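Local coordinates for protein tRNA (guanine(26)-N(2))-dimethyltransferase (Pyrococcus horikoshii, PDB 2DUL) that probably dimethylates the exocyclic N2 of guanine 26 in a number of tRNAs, using S-adenosyl-L-methionine as donor of the methyl groups, at residues Arg36-Val41 with Leu306-Met311; Ile199-Ile204 with Ile215-Ala220. All coordinates share one frame; numbering follows the deposited sequence.

Both contacts are buried and built from aliphatic side chains, but they join different parts of the methyltransferase. Interaction 1 brings helix 33-46, near the start of the fold, against helix 302-314, which lies far along the chain; interaction 2 is local, laying helix 192-209 on strand 213-223 at one edge of the central sheet. In interaction 1, polar groups beside the apolar touch tie the same two regions together, whereas interaction 2 is wholly apolar across its segments, one valine entering a hollow along a bulged strand. Their centres lie about 18 Å apart, yet they meet: I38 CG2 packs 4.2 Å from L219 CD2, and Y221 on that strand touches I38 and L308.

Interaction 1: Arg36-Val41 with Leu306-Met311; sequences RDIVVV and LKLLKM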
loop_
_atom_site.group_PDB
_atom_site.type_symbol
_atom_site.label_atom_id
_atom_site.label_comp_id
_atom_site.label_asym_id
_atom_site.label_seq_id
_atom_site.Cartn_x
_atom_site.Cartn_y
_atom_site.Cartn_z
ATOM N N ARG A 36 -6.696 6.024 5.638
ATOM C CA ARG A 36 -7.642 6.740 4.791
ATOM C C ARG A 36 -7.171 8.168 4.490
ATOM O O ARG A 36 -7.414 8.690 3.397
ATOM C CB ARG A 36 -9.036 6.726 5.429
ATOM C CG ARG A 36 -9.690 5.338 5.404
ATOM C CD ARG A 36 -11.095 5.356 5.986
ATOM N NE ARG A 36 -11.111 5.335 7.449
ATOM C CZ ARG A 36 -11.057 4.232 8.191
ATOM N NH1 ARG A 36 -10.978 3.037 7.618
ATOM N NH2 ARG A 36 -11.099 4.322 9.515
ATOM N N ASP A 37 -6.486 8.801 5.443
ATOM C CA ASP A 37 -5.966 10.146 5.206
ATOM C C ASP A 37 -5.010 10.090 4.014
ATOM O O ASP A 37 -5.071 10.929 3.113
ATOM C CB ASP A 37 -5.170 10.673 6.408
ATOM C CG ASP A 37 -6.045 11.283 7.493
ATOM O OD1 ASP A 37 -7.172 11.737 7.196
ATOM O OD2 ASP A 37 -5.579 11.328 8.651
ATOM N N ILE A 38 -4.116 9.103 4.035
ATOM C CA ILE A 38 -3.118 8.939 2.980
ATOM C C ILE A 38 -3.762 8.830 1.605
ATOM O O ILE A 38 -3.361 9.526 0.668
ATOM C CB ILE A 38 -2.228 7.682 3.229
ATOM C CG1 ILE A 38 -1.565 7.775 4.605
ATOM C CG2 ILE A 38 -1.158 7.562 2.148
ATOM C CD1 ILE A 38 -0.710 9.008 4.796
ATOM N N VAL A 39 -4.763 7.965 1.478
ATOM C CA VAL A 39 -5.422 7.808 0.189
ATOM C C VAL A 39 -6.145 9.100 -0.210
ATOM O O VAL A 39 -6.142 9.483 -1.385
ATOM C CB VAL A 39 -6.395 6.580 0.185
ATOM C CG1 VAL A 39 -7.445 6.717 1.266
ATOM C CG2 VAL A 39 -7.038 6.437 -1.185
ATOM N N VAL A 40 -6.744 9.783 0.762
ATOM C CA VAL A 40 -7.432 11.045 0.484
ATOM C C VAL A 40 -6.426 12.043 -0.089
ATOM O O VAL A 40 -6.715 12.751 -1.059
ATOM C CB VAL A 40 -8.071 11.636 1.771
ATOM C CG1 VAL A 40 -8.382 13.123 1.587
ATOM C CG2 VAL A 40 -9.353 10.885 2.094
ATOM N N VAL A 41 -5.237 12.087 0.507
ATOM C CA VAL A 41 -4.196 12.992 0.037
ATOM C C VAL A 41 -3.808 12.646 -1.395
ATOM O O VAL A 41 -3.743 13.519 -2.264
ATOM C CB VAL A 41 -2.941 12.914 0.931
ATOM C CG1 VAL A 41 -1.795 13.706 0.297
ATOM C CG2 VAL A 41 -3.258 13.468 2.314
ATOM N N LEU A 306 1.514 13.640 8.179
ATOM C CA LEU A 306 2.684 14.409 7.782
ATOM C C LEU A 306 3.976 13.726 8.204
ATOM O O LEU A 306 4.951 13.718 7.457
ATOM C CB LEU A 306 2.631 15.815 8.385
ATOM C CG LEU A 306 1.561 16.768 7.851
ATOM C CD1 LEU A 306 1.614 18.078 8.627
ATOM C CD2 LEU A 306 1.786 17.013 6.365
ATOM N N LYS A 307 3.980 13.147 9.401
ATOM C CA LYS A 307 5.163 12.466 9.911
ATOM C C LYS A 307 5.547 11.283 9.023
ATOM O O LYS A 307 6.722 11.087 8.715
ATOM C CB LYS A 307 4.925 11.974 11.341
ATOM C CG LYS A 307 6.164 11.369 11.994
ATOM C CD LYS A 307 5.940 11.067 13.471
ATOM C CE LYS A 307 4.933 9.943 13.674
ATOM N NZ LYS A 307 5.460 8.619 13.224
ATOM N N LEU A 308 4.554 10.500 8.609
ATOM C CA LEU A 308 4.813 9.343 7.760
ATOM C C LEU A 308 5.232 9.766 6.358
ATOM O O LEU A 308 6.218 9.263 5.817
ATOM C CB LEU A 308 3.570 8.452 7.679
ATOM C CG LEU A 308 3.677 7.232 6.759
ATOM C CD1 LEU A 308 4.819 6.340 7.217
ATOM C CD2 LEU A 308 2.360 6.466 6.768
ATOM N N LEU A 309 4.483 10.691 5.771
ATOM C CA LEU A 309 4.774 11.172 4.425
ATOM C C LEU A 309 6.134 11.876 4.322
ATOM O O LEU A 309 6.815 11.771 3.303
ATOM C CB LEU A 309 3.651 12.104 3.950
ATOM C CG LEU A 309 2.281 11.445 3.704
ATOM C CD1 LEU A 309 1.232 12.502 3.365
ATOM C CD2 LEU A 309 2.394 10.439 2.569
ATOM N N LYS A 310 6.534 12.588 5.372
ATOM C CA LYS A 310 7.821 13.278 5.347
ATOM C C LYS A 310 8.957 12.268 5.435
ATOM O O LYS A 310 10.000 12.441 4.804
ATOM C CB LYS A 310 7.918 14.288 6.497
ATOM C CG LYS A 310 7.030 15.510 6.314
ATOM C CD LYS A 310 7.119 16.464 7.497
ATOM C CE LYS A 310 6.247 17.694 7.268
ATOM N NZ LYS A 310 6.263 18.621 8.435
ATOM N N MET A 311 8.749 11.214 6.219
ATOM C CA MET A 311 9.755 10.171 6.362
ATOM C C MET A 311 9.963 9.494 5.006
ATOM O O MET A 311 11.094 9.321 4.558
ATOM C CB MET A 311 9.302 9.136 7.399
ATOM C CG MET A 311 10.154 7.874 7.437
ATOM S SD MET A 311 11.895 8.188 7.805
ATOM C CE MET A 311 11.894 7.947 9.587
#
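Beside I38, which meets L309 across the contact, D37 OD1 is gripped twice, by a salt bridge from R64 NH2 and a hydrogen bond from A300 N. D37 OD2 takes R301 N, and its carboxylate thus fastens helix 33-46 to the residues leading into helix 302-314. Over the 36-41 and 306-311 segments the two helices cross at -61°, with axes 11.2 Å apart at closest approach. The gap is bridged by I38 and L309, which reach toward each other tip to tip, I38 CD1 lying 4.0 Å from L309 CG. CG1 of I38 stands anti to its carbonyl carbon (chi1 -56°), and the second torsion brings CD1 nearer the partner helix than its CB direction alone would suggest. The same methyl is 4.4 Å from L308 CD2, and it therefore faces both leucines. One turn further on, V41 CG1 adds a looser touch, 4.5 Å from L309 CD1. Y221 packs on both I38 and L308, while helix 284-295 supplies M290 against V41 and A294 against L309. R36, predicted to bind S-adenosyl-L-methionine, points off another face of its helix, where NE makes a salt bridge to E8. The chemistry implies a division of labour: directional bonds at D37 probably fix helix 33-46 relative to the 300-301 backbone and to R64 of helix 60-68, while the aliphatic tips add nondirectional packing.

Interaction 2: Ile199-Ile204 with Ile215-Ala220; sequences ILVGVI and IDVILA
V201 is the bump that fits between I215, V217 and A220, where helix 192-209 packs on strand 213-223. This is the last helix before the closing beta hairpin of the class I methyltransferase (Rossmann-like) fold, and the strand lies at the edge of the mixed sheet, antiparallel to 226-235. The strand turns a corner at I218, in a classic beta bulge where I218 and L219 both face F230; this probably shapes the hollow and lets A220, like I215 before it, turn its CB toward the helix, with V217 reaching V201 from the side through CG2. V201 CG1, anti to the backbone N (chi1 176°), settles between two neighbours, 3.9 Å from I215 CD1 and close to V217, whereas CG2 rests on the small knob of A220, 3.9 Å from its CB. I215 bounds the end of the hollow farthest from A220; its CG1 stands between the backbone N and the carbonyl carbon, and the extended second torsion (164°) carries CD1 to V201 CG1 and to within 4.0 Å of V201 O. One turn on, I204 flanks I215 more loosely. V201 crosses I215 and V217 at a slant, with V217 CG2 directed roughly at V201 CG1. W277 also touches V201 and V217, and L281 touches V201 and A220. The tightest touch is V201 CG1 against V217 CG2, at 3.6 Å.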
loop_
_atom_site.group_PDB
_atom_site.type_symbol
_atom_site.label_atom_id
_atom_site.label_comp_id
_atom_site.label_asym_id
_atom_site.label_seq_id
_atom_site.Cartn_x
_atom_site.Cartn_y
_atom_site.Cartn_z
ATOM N N ILE A 199 7.017 -7.983 -1.925
ATOM C CA ILE A 199 6.324 -9.196 -2.350
ATOM C C ILE A 199 4.922 -8.792 -2.813
ATOM O O ILE A 199 4.431 -9.267 -3.838
ATOM C CB ILE A 199 6.207 -10.242 -1.200
ATOM C CG1 ILE A 199 7.561 -10.929 -0.985
ATOM C CG2 ILE A 199 5.151 -11.304 -1.556
ATOM C CD1 ILE A 199 7.621 -11.816 0.255
ATOM N N LEU A 200 4.286 -7.895 -2.066
ATOM C CA LEU A 200 2.945 -7.429 -2.419
ATOM C C LEU A 200 2.964 -6.735 -3.784
ATOM O O LEU A 200 2.128 -7.007 -4.642
ATOM C CB LEU A 200 2.431 -6.440 -1.372
ATOM C CG LEU A 200 0.932 -6.388 -1.050
ATOM C CD1 LEU A 200 0.613 -5.019 -0.456
ATOM C CD2 LEU A 200 0.095 -6.641 -2.282
ATOM N N VAL A 201 3.906 -5.818 -3.979
ATOM C CA VAL A 201 3.987 -5.115 -5.257
ATOM C C VAL A 201 4.253 -6.126 -6.365
ATOM O O VAL A 201 3.646 -6.067 -7.436
ATOM C CB VAL A 201 5.118 -4.065 -5.254
ATOM C CG1 VAL A 201 5.241 -3.425 -6.639
ATOM C CG2 VAL A 201 4.826 -2.995 -4.191
ATOM N N GLY A 202 5.156 -7.060 -6.085
ATOM C CA GLY A 202 5.507 -8.079 -7.053
ATOM C C GLY A 202 4.361 -8.973 -7.501
ATOM O O GLY A 202 4.293 -9.347 -8.672
ATOM N N VAL A 203 3.456 -9.319 -6.591
ATOM C CA VAL A 203 2.338 -10.183 -6.966
ATOM C C VAL A 203 1.325 -9.420 -7.825
ATOM O O VAL A 203 0.711 -9.987 -8.733
ATOM C CB VAL A 203 1.637 -10.791 -5.715
ATOM C CG1 VAL A 203 0.775 -9.748 -5.023
ATOM C CG2 VAL A 203 0.808 -12.017 -6.132
ATOM N N ILE A 204 1.164 -8.130 -7.549
ATOM C CA ILE A 204 0.256 -7.301 -8.332
ATOM C C ILE A 204 0.811 -7.229 -9.759
ATOM O O ILE A 204 0.069 -7.380 -10.733
ATOM C CB ILE A 204 0.159 -5.862 -7.767
ATOM C CG1 ILE A 204 -0.471 -5.887 -6.373
ATOM C CG2 ILE A 204 -0.688 -4.989 -8.699
ATOM C CD1 ILE A 204 -0.443 -4.543 -5.669
ATOM N N ILE A 215 2.984 -2.009 -14.527
ATOM C CA ILE A 215 2.677 -1.125 -13.416
ATOM C C ILE A 215 3.840 -0.205 -13.084
ATOM O O ILE A 215 5.001 -0.500 -13.379
ATOM C CB ILE A 215 2.333 -1.890 -12.095
ATOM C CG1 ILE A 215 3.557 -2.675 -11.611
ATOM C CG2 ILE A 215 1.128 -2.802 -12.301
ATOM C CD1 ILE A 215 3.471 -3.132 -10.155
ATOM N N ASP A 216 3.492 0.927 -12.482
ATOM C CA ASP A 216 4.452 1.901 -11.993
ATOM C C ASP A 216 4.001 2.070 -10.551
ATOM O O ASP A 216 2.806 2.250 -10.293
ATOM C CB ASP A 216 4.328 3.248 -12.705
ATOM C CG ASP A 216 5.177 3.329 -13.958
ATOM O OD1 ASP A 216 6.152 2.559 -14.074
ATOM O OD2 ASP A 216 4.874 4.179 -14.819
ATOM N N VAL A 217 4.927 1.985 -9.605
ATOM C CA VAL A 217 4.542 2.149 -8.215
ATOM C C VAL A 217 4.415 3.636 -7.897
ATOM O O VAL A 217 5.325 4.415 -8.164
ATOM C CB VAL A 217 5.576 1.522 -7.264
ATOM C CG1 VAL A 217 5.157 1.756 -5.816
ATOM C CG2 VAL A 217 5.699 0.034 -7.539
ATOM N N ILE A 218 3.268 4.026 -7.351
ATOM C CA ILE A 218 3.046 5.410 -6.977
ATOM C C ILE A 218 3.583 5.577 -5.559
ATOM O O ILE A 218 4.358 6.490 -5.268
ATOM C CB ILE A 218 1.547 5.756 -6.989
ATOM C CG1 ILE A 218 1.003 5.644 -8.420
ATOM C CG2 ILE A 218 1.329 7.155 -6.427
ATOM C CD1 ILE A 218 -0.514 5.673 -8.505
ATOM N N LEU A 219 3.175 4.665 -4.686
ATOM C CA LEU A 219 3.594 4.689 -3.295
ATOM C C LEU A 219 3.282 3.355 -2.641
ATOM O O LEU A 219 2.161 2.865 -2.728
ATOM C CB LEU A 219 2.857 5.797 -2.539
ATOM C CG LEU A 219 2.992 5.783 -1.010
ATOM C CD1 LEU A 219 4.443 6.018 -0.620
ATOM C CD2 LEU A 219 2.094 6.850 -0.406
ATOM N N ALA A 220 4.283 2.765 -2.000
ATOM C CA ALA A 220 4.094 1.497 -1.303
ATOM C C ALA A 220 4.847 1.640 0.005
ATOM O O ALA A 220 5.993 2.095 0.023
ATOM C CB ALA A 220 4.645 0.345 -2.118
#